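Peptidoglycan glycosyltransferase (Atopobium parvulum, PDB 4OVD) is a penicillin-binding protein, pairing a dimerisation domain of that family with a penicillin-binding transpeptidase-type domain. Local coordinates at residues A[294-299]-A[416-421]; A[298-303]-A[422-427]; A[317-322]-A[345-350]; A[321-326]-A[355-360]; A[523-528]-A[551-556]. All blocks are in the same frame, centred on the assembly; numbering follows the deposited sequence.

In the fold
Contacts 1 to 4 lie in the transpeptidase domain. Contacts 1 and 2 are successive steps of one interface, between helices 298-307 and 418-429 and the residues leading into them, with centres about 8 Å apart. Nested along the chain inside the loop they close are contacts 3 and 4, about 10 Å apart between centres, where strands 316-319 and 322-325 meet the consecutive helices 344-350 and 353-364. Contact 5 follows later in the chain and joins the five-stranded antiparallel sheet to helix 542-556; its nearest atoms lie about 17 Å from those of contact 4. Helix 418-429 touches both helix 298-307 and strand 525-532, so the central helix pair links the sheet to the outlying helices and strands.

Contact 1 of 5, residues A[294-299]-A[416-421]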
# COMPACT_ATOMS: atom_id res chain seq x y z
N GLY A 294 1.94 13.03 1.64
CA GLY A 294 1.99 13.95 0.52
C GLY A 294 0.78 13.85 -0.41
O GLY A 294 -0.29 13.33 -0.05
N SER A 295 1.00 14.24 -1.65
CA SER A 295 -0.07 14.44 -2.61
C SER A 295 -0.93 13.27 -2.98
O SER A 295 -2.08 13.44 -3.39
CB SER A 295 0.45 15.31 -3.78
OG SER A 295 1.65 14.80 -4.22
N VAL A 296 -0.44 12.04 -2.77
CA VAL A 296 -1.27 10.89 -3.05
C VAL A 296 -2.51 10.91 -2.07
O VAL A 296 -3.59 10.30 -2.30
CB VAL A 296 -0.29 9.68 -2.98
CG1 VAL A 296 -0.09 9.17 -1.57
CG2 VAL A 296 -0.63 8.59 -3.92
N PHE A 297 -2.41 11.67 -0.99
CA PHE A 297 -3.49 11.74 -0.04
C PHE A 297 -4.69 12.60 -0.58
O PHE A 297 -5.79 12.55 -0.02
CB PHE A 297 -2.97 12.43 1.20
CG PHE A 297 -3.75 12.11 2.45
CD1 PHE A 297 -3.62 10.87 3.04
CD2 PHE A 297 -4.66 13.04 3.00
CE1 PHE A 297 -4.33 10.57 4.19
CE2 PHE A 297 -5.40 12.71 4.09
CZ PHE A 297 -5.19 11.49 4.73
N LYS A 298 -4.47 13.40 -1.64
CA LYS A 298 -5.52 14.31 -2.09
C LYS A 298 -6.79 13.61 -2.56
O LYS A 298 -7.81 14.21 -2.64
CB LYS A 298 -4.99 15.22 -3.17
CG LYS A 298 -3.86 16.07 -2.67
CD LYS A 298 -3.35 16.96 -3.76
CE LYS A 298 -2.07 17.64 -3.29
NZ LYS A 298 -1.53 18.53 -4.31
N VAL A 299 -6.70 12.34 -2.88
CA VAL A 299 -7.87 11.54 -3.27
C VAL A 299 -8.81 11.35 -2.06
O VAL A 299 -10.03 11.30 -2.20
CB VAL A 299 -7.35 10.22 -3.82
CG1 VAL A 299 -8.47 9.20 -3.88
CG2 VAL A 299 -6.72 10.48 -5.19
N ILE A 416 2.08 8.02 8.01
CA ILE A 416 1.42 6.74 7.96
C ILE A 416 2.12 5.81 7.00
O ILE A 416 2.84 6.26 6.13
CB ILE A 416 -0.04 6.92 7.50
CG1 ILE A 416 -0.08 7.55 6.11
CG2 ILE A 416 -0.81 7.68 8.57
CD1 ILE A 416 -1.45 7.96 5.56
N PRO A 417 1.89 4.52 7.15
CA PRO A 417 2.44 3.59 6.21
C PRO A 417 1.60 3.70 4.98
O PRO A 417 0.38 3.93 5.09
CB PRO A 417 2.21 2.22 6.88
CG PRO A 417 1.07 2.43 7.79
CD PRO A 417 1.16 3.84 8.25
N PHE A 418 2.20 3.45 3.82
CA PHE A 418 1.48 3.56 2.57
C PHE A 418 0.35 2.53 2.43
O PHE A 418 -0.61 2.77 1.71
CB PHE A 418 2.39 3.58 1.37
CG PHE A 418 3.03 4.93 1.12
CD1 PHE A 418 2.29 5.98 0.62
CD2 PHE A 418 4.36 5.12 1.37
CE1 PHE A 418 2.86 7.24 0.43
CE2 PHE A 418 4.92 6.38 1.24
CZ PHE A 418 4.19 7.43 0.76
N ILE A 419 0.42 1.43 3.17
CA ILE A 419 -0.63 0.44 3.14
C ILE A 419 -2.00 1.05 3.56
O ILE A 419 -3.08 0.64 3.08
CB ILE A 419 -0.28 -0.82 3.97
CG1 ILE A 419 -1.22 -2.00 3.59
CG2 ILE A 419 -0.32 -0.51 5.44
CD1 ILE A 419 -1.09 -2.51 2.14
N GLN A 420 -1.95 2.12 4.34
CA GLN A 420 -3.17 2.81 4.72
C GLN A 420 -3.74 3.61 3.54
O GLN A 420 -4.96 3.73 3.36
CB GLN A 420 -2.90 3.75 5.89
CG GLN A 420 -2.81 3.02 7.21
CD GLN A 420 -2.69 3.95 8.39
OE1 GLN A 420 -3.03 5.17 8.32
NE2 GLN A 420 -2.23 3.39 9.50
N VAL A 421 -2.84 4.14 2.74
CA VAL A 421 -3.24 4.90 1.57
C VAL A 421 -3.84 3.95 0.57
O VAL A 421 -4.90 4.21 -0.01
CB VAL A 421 -2.07 5.65 0.93
CG1 VAL A 421 -2.54 6.38 -0.30
CG2 VAL A 421 -1.48 6.63 1.96
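Val296 and Val421 form the tight half of this contact, their CG1 methyls 3.9 Å apart. The same Val296 CG1 also reaches the rim of the Phe418 ring, lying near the ring plane at 4.1 Å from CE1, so one methyl serves two partners. It is placed there by a chi1 of 85°, which sets CG1 between the backbone N and the carbonyl carbon. The looser half is a single touch: Phe297 CE1 and Ile416 CD1 stand 4.1 Å apart, the two side chains crossing at about a right angle and the methyl meeting the ring obliquely. No hydrogen bond joins the segments, and all five touching residues are buried, so even this sparser side is within the protein rather than at solvent. Residues 295-298 spell the SxxK signature of penicillin-binding proteins: Val296 points to helix 418-429 and the Phe297 ring reaches Ile416 just ahead of it, whereas Lys298 NZ bonds to Ser351 OG and Asn353 OD1 of the SxN motif. Beyond the contact, Ser295 OG accepts from Thr493 N on strand 487-495, and the Phe418 ring meets those of Tyr291 and Tyr528 while touching strand 510-518, so the pair rests against the five-stranded sheet.

Contact 2 of 5, residues A[298-303]-A[422-427]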
# COMPACT_ATOMS: atom_id res chain seq x y z
N LYS A 298 -4.47 13.40 -1.64
CA LYS A 298 -5.52 14.31 -2.09
C LYS A 298 -6.79 13.61 -2.56
O LYS A 298 -7.81 14.21 -2.64
CB LYS A 298 -4.99 15.22 -3.17
CG LYS A 298 -3.86 16.07 -2.67
CD LYS A 298 -3.35 16.96 -3.76
CE LYS A 298 -2.07 17.64 -3.29
NZ LYS A 298 -1.53 18.53 -4.31
N VAL A 299 -6.70 12.34 -2.88
CA VAL A 299 -7.87 11.54 -3.27
C VAL A 299 -8.81 11.35 -2.06
O VAL A 299 -10.03 11.30 -2.20
CB VAL A 299 -7.35 10.22 -3.82
CG1 VAL A 299 -8.47 9.20 -3.88
CG2 VAL A 299 -6.72 10.48 -5.19
N ILE A 300 -8.20 11.27 -0.87
CA ILE A 300 -8.96 11.16 0.38
C ILE A 300 -9.66 12.48 0.67
O ILE A 300 -10.83 12.55 0.93
CB ILE A 300 -8.00 10.71 1.52
CG1 ILE A 300 -7.62 9.27 1.18
CG2 ILE A 300 -8.67 10.69 2.84
CD1 ILE A 300 -6.37 8.77 1.79
N THR A 301 -8.92 13.57 0.60
CA THR A 301 -9.49 14.88 0.83
C THR A 301 -10.64 15.17 -0.12
O THR A 301 -11.68 15.71 0.30
CB THR A 301 -8.42 15.93 0.64
OG1 THR A 301 -7.33 15.59 1.54
CG2 THR A 301 -9.02 17.35 0.81
N THR A 302 -10.47 14.86 -1.41
CA THR A 302 -11.58 15.18 -2.33
C THR A 302 -12.73 14.24 -2.13
O THR A 302 -13.90 14.65 -2.28
CB THR A 302 -11.10 15.19 -3.79
OG1 THR A 302 -10.35 13.99 -4.01
CG2 THR A 302 -10.08 16.26 -4.02
N SER A 303 -12.45 12.98 -1.85
CA SER A 303 -13.53 12.05 -1.54
C SER A 303 -14.41 12.52 -0.37
O SER A 303 -15.64 12.44 -0.42
CB SER A 303 -12.97 10.70 -1.20
OG SER A 303 -12.39 10.20 -2.37
N ILE A 422 -3.15 2.83 0.36
CA ILE A 422 -3.61 1.82 -0.55
C ILE A 422 -4.98 1.37 -0.13
O ILE A 422 -5.90 1.31 -0.93
CB ILE A 422 -2.61 0.65 -0.56
CG1 ILE A 422 -1.27 1.11 -1.18
CG2 ILE A 422 -3.17 -0.51 -1.31
CD1 ILE A 422 -0.19 0.09 -1.10
N ARG A 423 -5.15 1.12 1.15
CA ARG A 423 -6.42 0.64 1.63
C ARG A 423 -7.50 1.70 1.35
O ARG A 423 -8.61 1.38 0.92
CB ARG A 423 -6.35 0.29 3.09
CG ARG A 423 -7.66 -0.24 3.61
CD ARG A 423 -7.66 -0.47 5.10
NE ARG A 423 -8.96 -1.02 5.48
CZ ARG A 423 -9.53 -0.85 6.66
NH1 ARG A 423 -8.97 -0.09 7.61
NH2 ARG A 423 -10.71 -1.41 6.89
N ALA A 424 -7.21 2.95 1.59
CA ALA A 424 -8.19 3.99 1.32
C ALA A 424 -8.59 4.02 -0.14
O ALA A 424 -9.79 4.09 -0.44
CB ALA A 424 -7.65 5.35 1.73
N TYR A 425 -7.60 3.89 -1.06
CA TYR A 425 -7.90 3.91 -2.48
C TYR A 425 -8.85 2.78 -2.88
O TYR A 425 -9.66 2.95 -3.82
CB TYR A 425 -6.61 3.82 -3.29
CG TYR A 425 -5.93 5.16 -3.51
CD1 TYR A 425 -5.66 6.03 -2.50
CD2 TYR A 425 -5.57 5.54 -4.78
CE1 TYR A 425 -4.96 7.25 -2.72
CE2 TYR A 425 -4.94 6.74 -5.04
CZ TYR A 425 -4.62 7.60 -4.02
OH TYR A 425 -4.03 8.82 -4.36
N THR A 426 -8.81 1.65 -2.16
CA THR A 426 -9.71 0.57 -2.50
C THR A 426 -11.17 1.06 -2.47
O THR A 426 -11.90 0.62 -3.30
CB THR A 426 -9.55 -0.75 -1.72
OG1 THR A 426 -9.91 -0.60 -0.33
CG2 THR A 426 -8.17 -1.28 -1.87
N ALA A 427 -11.56 1.93 -1.54
CA ALA A 427 -12.91 2.43 -1.50
C ALA A 427 -13.28 3.14 -2.80
O ALA A 427 -14.40 2.97 -3.31
CB ALA A 427 -13.12 3.35 -0.31
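Val299 sets its CG1 methyl over one face of the Tyr425 ring, and this CH-pi contact is the main feature of the helix-helix packing between 298-307 and 418-429 in the transpeptidase domain of this penicillin-binding protein. The two side chains cross at about a right angle. Val299 CG1 is 4.2 Å from the ring centroid and 15° off its normal, displaced toward the rim. The other branch, CG2, reaches past the ring carbons to the phenol oxygen, 3.3 Å from Tyr425 OH. With chi1 at -85° the tyrosine leans across to the first helix, and its hydroxyl, hydrogen-bonded to Val296 O, is satisfied although buried. One step along, Ile300 CD1, at the end of the CG1 branch, lies 3.7 Å from Ala424 CB; the small alanine is consistent with the close approach of the helices here. Met468 of helix 458-474 touches both Val299 and Tyr425. Behind the valine, its carbonyl oxygen takes both Ser303 N and Ser303 OG, the hydroxyl lying 2.6 Å from Val299 O and tilted 22° from the carbonyl plane.

Contact 3 of 5, residues A[317-322]-A[345-350]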
# COMPACT_ATOMS: atom_id res chain seq x y z
N PHE A 317 -13.31 27.23 -8.20
CA PHE A 317 -12.90 28.23 -7.20
C PHE A 317 -11.70 29.04 -7.63
O PHE A 317 -10.87 28.60 -8.46
CB PHE A 317 -12.55 27.53 -5.90
CG PHE A 317 -13.66 26.67 -5.39
CD1 PHE A 317 -14.64 27.19 -4.57
CD2 PHE A 317 -13.72 25.34 -5.73
CE1 PHE A 317 -15.67 26.40 -4.12
CE2 PHE A 317 -14.77 24.55 -5.32
CZ PHE A 317 -15.73 25.08 -4.48
N ASN A 318 -11.66 30.27 -7.15
CA ASN A 318 -10.56 31.16 -7.48
C ASN A 318 -9.41 30.83 -6.49
O ASN A 318 -9.47 31.12 -5.31
CB ASN A 318 -11.00 32.63 -7.41
CG ASN A 318 -9.99 33.56 -8.05
OD1 ASN A 318 -9.73 33.51 -9.25
ND2 ASN A 318 -9.43 34.41 -7.24
N ILE A 319 -8.39 30.17 -6.99
CA ILE A 319 -7.31 29.71 -6.10
C ILE A 319 -6.10 30.67 -6.12
O ILE A 319 -5.48 30.84 -7.19
CB ILE A 319 -6.96 28.26 -6.45
CG1 ILE A 319 -8.20 27.30 -6.32
CG2 ILE A 319 -5.84 27.70 -5.58
CD1 ILE A 319 -8.79 27.20 -4.96
N PRO A 320 -5.74 31.26 -4.95
CA PRO A 320 -4.58 32.16 -4.96
C PRO A 320 -3.27 31.45 -5.19
O PRO A 320 -3.22 30.21 -5.21
CB PRO A 320 -4.61 32.82 -3.56
CG PRO A 320 -5.33 31.84 -2.71
CD PRO A 320 -6.29 31.09 -3.59
N THR A 321 -2.19 32.22 -5.33
CA THR A 321 -0.86 31.60 -5.58
C THR A 321 -0.38 30.99 -4.33
O THR A 321 0.42 30.08 -4.38
CB THR A 321 0.20 32.63 -6.04
OG1 THR A 321 0.05 33.78 -5.21
CG2 THR A 321 -0.05 33.09 -7.47
N GLU A 322 -0.81 31.53 -3.20
CA GLU A 322 -0.40 31.00 -1.93
C GLU A 322 -1.52 31.22 -0.97
O GLU A 322 -2.35 32.03 -1.26
CB GLU A 322 0.84 31.75 -1.41
CG GLU A 322 0.61 33.26 -1.25
CD GLU A 322 1.85 34.04 -0.74
OE1 GLU A 322 2.95 33.48 -0.65
OE2 GLU A 322 1.71 35.25 -0.41
N ARG A 345 -11.57 19.06 -10.08
CA ARG A 345 -10.88 18.16 -11.06
C ARG A 345 -9.49 18.74 -11.43
O ARG A 345 -8.46 18.08 -11.36
CB ARG A 345 -11.72 17.99 -12.33
CG ARG A 345 -11.05 17.12 -13.38
CD ARG A 345 -11.81 17.19 -14.69
NE ARG A 345 -13.21 16.83 -14.55
CZ ARG A 345 -13.64 15.58 -14.45
NH1 ARG A 345 -12.77 14.55 -14.53
NH2 ARG A 345 -14.93 15.34 -14.33
N GLU A 346 -9.45 20.00 -11.73
CA GLU A 346 -8.15 20.62 -12.06
C GLU A 346 -7.17 20.63 -10.89
O GLU A 346 -5.99 20.47 -11.10
CB GLU A 346 -8.42 22.04 -12.54
CG GLU A 346 -7.18 22.86 -12.86
CD GLU A 346 -6.33 22.27 -13.94
OE1 GLU A 346 -6.82 21.34 -14.68
OE2 GLU A 346 -5.16 22.74 -14.01
N MSE A 347 -7.62 20.82 -9.65
CA MSE A 347 -6.68 20.86 -8.51
C MSE A 347 -6.03 19.52 -8.40
O MSE A 347 -4.81 19.42 -8.09
CB MSE A 347 -7.43 21.15 -7.22
CG MSE A 347 -8.07 22.49 -7.26
SE MSE A 347 -9.17 22.74 -5.62
CE MSE A 347 -10.37 24.14 -6.21
N LEU A 348 -6.77 18.48 -8.70
CA LEU A 348 -6.22 17.16 -8.70
C LEU A 348 -5.31 16.86 -9.90
O LEU A 348 -4.30 16.26 -9.76
CB LEU A 348 -7.34 16.15 -8.60
CG LEU A 348 -7.01 14.91 -7.81
CD1 LEU A 348 -6.86 15.20 -6.35
CD2 LEU A 348 -7.96 13.77 -8.04
N ARG A 349 -5.70 17.31 -11.08
CA ARG A 349 -4.94 17.11 -12.28
C ARG A 349 -3.52 17.64 -12.12
O ARG A 349 -2.58 16.93 -12.30
CB ARG A 349 -5.62 17.79 -13.42
CG ARG A 349 -4.99 17.54 -14.76
CD ARG A 349 -5.52 18.49 -15.82
NE ARG A 349 -5.07 19.84 -15.63
CZ ARG A 349 -3.87 20.27 -15.97
NH1 ARG A 349 -2.99 19.48 -16.54
NH2 ARG A 349 -3.56 21.51 -15.73
N ARG A 350 -3.41 18.88 -11.73
CA ARG A 350 -2.13 19.51 -11.46
C ARG A 350 -1.56 19.35 -10.04
O ARG A 350 -0.48 19.79 -9.76
CB ARG A 350 -2.25 20.97 -11.81
CG ARG A 350 -2.97 21.81 -10.82
CD ARG A 350 -2.77 23.28 -11.10
NE ARG A 350 -3.13 23.65 -12.45
CZ ARG A 350 -2.43 24.48 -13.21
NH1 ARG A 350 -1.34 25.03 -12.74
NH2 ARG A 350 -2.84 24.75 -14.42
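Met347, a selenomethionine in the model, makes the whole apolar contact with its terminal methyl. CE lies 3.6 Å from Phe317 CD2 and 3.7 Å from Ile319 CD1, two residues on the same side of the strand. An extended chain beyond CG (chi2 175°) carries the methyl away from the helix to meet them. It approaches the Phe317 ring obliquely, the side chains crossing at about a right angle. Met356 and Leu359 of helix 353-364 also touch Met347, and the Phe317 ring meets that of Phe358.

The ionic interactions lie within helix 345-350, where Glu346 holds two arginines. Its OE2 accepts from Arg349 NH2 at 2.7 Å on the syn lone pair, and from Arg350 NE, also 2.7 Å away, on the anti side and 22° out of the carboxylate plane. The bond from Arg349 NE to Glu346 OE1 is modelled as very short, so its length is doubtful. Two cations sharing one carboxylate would probably favour its ionised form and restrict its rotation. Arg345 has a separate salt bridge to Asp466.

Backbone hydrogen bonds pair Phe317 with Met342 and Ile319 with Met340. The arrangement is a two-stranded antiparallel sheet whose second strand, 340-343, runs straight into the helix that packs on the first, within the transpeptidase domain.

Contact 4 of 5, residues A[321-326]-A[355-360]; sequences TELQVG and GMAFLE
Leu323 and Val325 belong to strand 322-325, which passes helix 355-360 at 9.0 Å between axes, their N-to-C directions 48° apart. The two residues, alternate positions on the strand, both point toward the helix and converge on Ala357. Leu323 reaches further along. Its CD2 stands almost straight above the peptide nitrogen of Phe358, 3.8 Å from Phe358 N, and 4.1 Å from Ala357 CB, so one methyl rests on the helix backbone as well as on a side chain. With CG opposite the backbone nitrogen (chi1 -178°), the leucine stretches out from the strand to get there. Val325 makes a lighter touch, its CG1 lying 4.1 Å from Ala357 CB. The two methyls meet that alanine from neighbouring directions rather than from opposed ones. Its small size is consistent with the leucine reaching the helix backbone. Phe358 contributes its CB, 4.3 Å from Leu323 CD2, while its ring leads away from the strand. No hydrogen bond crosses, and the contact is only partly buried: Leu323 and Phe358 keep some exposure, Val325 and Ala357 almost none.

On the other strand of the pair, Val330 bonds through its backbone to Leu323 and touches Val325 with its side chain. Strands 322-325 and 328-331 make a beta hairpin, laid here with one apolar row against helix 353-364 at the outer part of the transpeptidase domain.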
# COMPACT_ATOMS: atom_id res chain seq x y z
N THR A 321 -2.19 32.22 -5.33
CA THR A 321 -0.86 31.60 -5.58
C THR A 321 -0.38 30.99 -4.33
O THR A 321 0.42 30.08 -4.38
CB THR A 321 0.20 32.63 -6.04
OG1 THR A 321 0.05 33.78 -5.21
CG2 THR A 321 -0.05 33.09 -7.47
N GLU A 322 -0.81 31.53 -3.20
CA GLU A 322 -0.40 31.00 -1.93
C GLU A 322 -1.52 31.22 -0.97
O GLU A 322 -2.35 32.03 -1.26
CB GLU A 322 0.84 31.75 -1.41
CG GLU A 322 0.61 33.26 -1.25
CD GLU A 322 1.85 34.04 -0.74
OE1 GLU A 322 2.95 33.48 -0.65
OE2 GLU A 322 1.71 35.25 -0.41
N LEU A 323 -1.51 30.49 0.14
CA LEU A 323 -2.52 30.63 1.18
C LEU A 323 -1.85 30.50 2.53
O LEU A 323 -0.98 29.64 2.70
CB LEU A 323 -3.57 29.52 1.05
CG LEU A 323 -4.78 29.48 2.02
CD1 LEU A 323 -5.65 30.73 1.97
CD2 LEU A 323 -5.66 28.28 1.72
N GLN A 324 -2.23 31.34 3.49
CA GLN A 324 -1.70 31.26 4.85
C GLN A 324 -2.50 30.18 5.60
O GLN A 324 -3.72 30.24 5.67
CB GLN A 324 -1.87 32.62 5.55
CG GLN A 324 -1.36 32.71 7.00
CD GLN A 324 0.17 32.67 7.14
OE1 GLN A 324 0.69 32.30 8.20
NE2 GLN A 324 0.88 33.02 6.07
N VAL A 325 -1.80 29.17 6.11
CA VAL A 325 -2.43 28.10 6.93
C VAL A 325 -1.68 28.10 8.25
O VAL A 325 -0.49 27.75 8.30
CB VAL A 325 -2.33 26.70 6.31
CG1 VAL A 325 -3.15 26.65 5.02
CG2 VAL A 325 -0.87 26.31 6.08
N GLY A 326 -2.38 28.47 9.31
CA GLY A 326 -1.73 28.60 10.61
C GLY A 326 -0.77 29.76 10.39
O GLY A 326 -1.16 30.80 9.86
N GLY A 355 -5.02 24.58 -3.52
CA GLY A 355 -6.44 24.29 -3.77
C GLY A 355 -6.94 23.33 -2.70
O GLY A 355 -8.06 23.51 -2.20
N MSE A 356 -6.16 22.28 -2.39
CA MSE A 356 -6.55 21.33 -1.34
C MSE A 356 -6.74 21.98 0.01
O MSE A 356 -7.76 21.79 0.73
CB MSE A 356 -5.51 20.25 -1.22
CG MSE A 356 -5.45 19.23 -2.31
SE MSE A 356 -7.13 18.32 -2.67
CE MSE A 356 -7.66 19.14 -4.29
N ALA A 357 -5.82 22.85 0.35
CA ALA A 357 -5.93 23.52 1.68
C ALA A 357 -7.13 24.45 1.66
O ALA A 357 -7.75 24.68 2.68
CB ALA A 357 -4.69 24.33 1.97
N PHE A 358 -7.39 25.08 0.53
CA PHE A 358 -8.54 25.93 0.41
C PHE A 358 -9.81 25.11 0.61
O PHE A 358 -10.72 25.47 1.41
CB PHE A 358 -8.56 26.58 -0.97
CG PHE A 358 -9.83 27.29 -1.26
CD1 PHE A 358 -10.90 26.61 -1.84
CD2 PHE A 358 -9.96 28.66 -1.02
CE1 PHE A 358 -12.10 27.25 -2.12
CE2 PHE A 358 -11.16 29.30 -1.32
CZ PHE A 358 -12.24 28.57 -1.84
N LEU A 359 -9.84 23.95 -0.03
CA LEU A 359 -11.06 23.12 0.07
C LEU A 359 -11.30 22.72 1.49
O LEU A 359 -12.41 22.85 2.01
CB LEU A 359 -10.96 21.89 -0.81
CG LEU A 359 -11.00 22.10 -2.33
CD1 LEU A 359 -10.86 20.74 -2.97
CD2 LEU A 359 -12.31 22.76 -2.74
N GLU A 360 -10.27 22.26 2.16
CA GLU A 360 -10.45 21.81 3.55
C GLU A 360 -10.77 22.95 4.45
O GLU A 360 -11.55 22.77 5.37
CB GLU A 360 -9.20 21.10 4.08
CG GLU A 360 -9.35 20.33 5.40
CD GLU A 360 -9.46 21.19 6.63
OE1 GLU A 360 -8.89 22.29 6.63
OE2 GLU A 360 -10.04 20.69 7.64

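Contact 5 of 5, residues A[523-528]-A[551-556]; sequences SDLMVY and KDAATR
Leu525 meets no aromatic ring across this contact; the flat group it covers is the peptide between Ala553 and Ala554. Its CD2 lies nearly straight above that plane, 3.9 Å from Ala554 N. Around the peptide the same methyl meets Ala553 CB at 3.9 Å and, less closely, Ala554 CB at 4.2 Å. The second branch also contributes, Leu525 CD1 being 4.0 Å from Ala553 CB, so both methyls of the leucine touch that one alanine methyl. CG set opposite the backbone nitrogen (chi1 180°) sends the branches out from the strand to the helix. All three touching residues are buried, and no hydrogen bond links the segments. Helix 225-242 packs beside helix 542-556: Ala553 also touches Leu227, while Asp552 OD2 bonds to Gln234 NE2, and Arg556 forms a salt bridge with Asp224. Strand 525-532 lies between strands 248-253 and 510-518 in the five-stranded antiparallel sheet. Its residues alternate: Leu525 and Val527 turn to helix 542-556, whereas Met526 and Tyr528 touch helix 418-429, so the sheet is sandwiched between helices.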
# COMPACT_ATOMS: atom_id res chain seq x y z
N SER A 523 -12.63 -4.11 -11.61
CA SER A 523 -12.39 -4.36 -10.19
C SER A 523 -11.37 -5.46 -9.94
O SER A 523 -11.50 -6.24 -9.02
CB SER A 523 -13.71 -4.69 -9.47
OG SER A 523 -14.68 -3.66 -9.66
N ASP A 524 -10.34 -5.52 -10.77
CA ASP A 524 -9.39 -6.57 -10.62
C ASP A 524 -7.98 -6.12 -10.31
O ASP A 524 -7.22 -6.96 -9.86
CB ASP A 524 -9.37 -7.41 -11.92
CG ASP A 524 -10.65 -8.25 -12.11
OD1 ASP A 524 -11.07 -8.91 -11.15
OD2 ASP A 524 -11.19 -8.30 -13.24
N LEU A 525 -7.62 -4.86 -10.50
CA LEU A 525 -6.21 -4.49 -10.27
C LEU A 525 -5.84 -3.05 -9.91
O LEU A 525 -6.19 -2.09 -10.62
CB LEU A 525 -5.43 -4.84 -11.54
CG LEU A 525 -3.92 -4.54 -11.54
CD1 LEU A 525 -3.14 -5.42 -10.57
CD2 LEU A 525 -3.39 -4.81 -12.92
N MSE A 526 -5.05 -2.90 -8.84
CA MSE A 526 -4.55 -1.63 -8.45
C MSE A 526 -3.11 -1.90 -8.08
O MSE A 526 -2.77 -2.92 -7.48
CB MSE A 526 -5.38 -1.14 -7.26
CG MSE A 526 -5.22 0.32 -6.94
SE MSE A 526 -6.33 0.85 -5.35
CE MSE A 526 -5.15 -0.11 -4.18
N VAL A 527 -2.24 -0.97 -8.42
CA VAL A 527 -0.84 -1.10 -8.15
C VAL A 527 -0.32 0.19 -7.54
O VAL A 527 -0.77 1.32 -7.94
CB VAL A 527 -0.10 -1.31 -9.44
CG1 VAL A 527 1.37 -1.07 -9.26
CG2 VAL A 527 -0.42 -2.67 -10.04
N TYR A 528 0.62 0.00 -6.61
CA TYR A 528 1.31 1.09 -5.93
C TYR A 528 2.79 0.96 -6.12
O TYR A 528 3.35 -0.11 -5.99
CB TYR A 528 1.06 1.09 -4.37
CG TYR A 528 1.97 2.09 -3.68
CD1 TYR A 528 3.21 1.73 -3.22
CD2 TYR A 528 1.58 3.39 -3.49
CE1 TYR A 528 4.03 2.66 -2.58
CE2 TYR A 528 2.39 4.31 -2.90
CZ TYR A 528 3.61 3.93 -2.43
OH TYR A 528 4.42 4.90 -1.84
N LYS A 551 1.13 -3.27 -16.34
CA LYS A 551 0.91 -3.91 -17.65
C LYS A 551 1.19 -5.38 -17.48
O LYS A 551 0.33 -6.22 -17.76
CB LYS A 551 1.86 -3.25 -18.67
CG LYS A 551 2.03 -3.91 -20.01
CD LYS A 551 0.72 -4.03 -20.73
CE LYS A 551 0.99 -4.54 -22.14
NZ LYS A 551 -0.28 -4.87 -22.83
N ASP A 552 2.40 -5.69 -16.96
CA ASP A 552 2.77 -7.08 -16.68
C ASP A 552 1.82 -7.71 -15.69
O ASP A 552 1.54 -8.87 -15.80
CB ASP A 552 4.17 -7.17 -16.08
CG ASP A 552 5.24 -6.74 -17.04
OD1 ASP A 552 4.91 -6.46 -18.21
OD2 ASP A 552 6.41 -6.66 -16.62
N ALA A 553 1.35 -6.97 -14.69
CA ALA A 553 0.40 -7.59 -13.78
C ALA A 553 -0.88 -7.92 -14.56
O ALA A 553 -1.45 -8.99 -14.38
CB ALA A 553 0.08 -6.66 -12.61
N ALA A 554 -1.35 -7.00 -15.41
CA ALA A 554 -2.56 -7.23 -16.19
C ALA A 554 -2.43 -8.37 -17.21
O ALA A 554 -3.38 -9.10 -17.46
CB ALA A 554 -2.98 -5.96 -16.89
N THR A 555 -1.26 -8.55 -17.81
CA THR A 555 -1.17 -9.62 -18.80
C THR A 555 -1.24 -10.95 -17.98
O THR A 555 -2.11 -11.80 -18.20
CB THR A 555 0.11 -9.57 -19.66
OG1 THR A 555 1.22 -10.10 -18.94
CG2 THR A 555 0.41 -8.17 -20.14
N ARG A 556 -0.34 -11.09 -17.03
CA ARG A 556 -0.29 -12.24 -16.16
C ARG A 556 -1.66 -12.62 -15.61
O ARG A 556 -1.93 -13.78 -15.39
CB ARG A 556 0.66 -11.96 -15.00
CG ARG A 556 0.97 -13.14 -14.09
CD ARG A 556 1.86 -14.18 -14.76
NE ARG A 556 2.17 -15.26 -13.82
CZ ARG A 556 1.67 -16.50 -13.84
NH1 ARG A 556 0.85 -16.90 -14.80
NH2 ARG A 556 2.03 -17.36 -12.91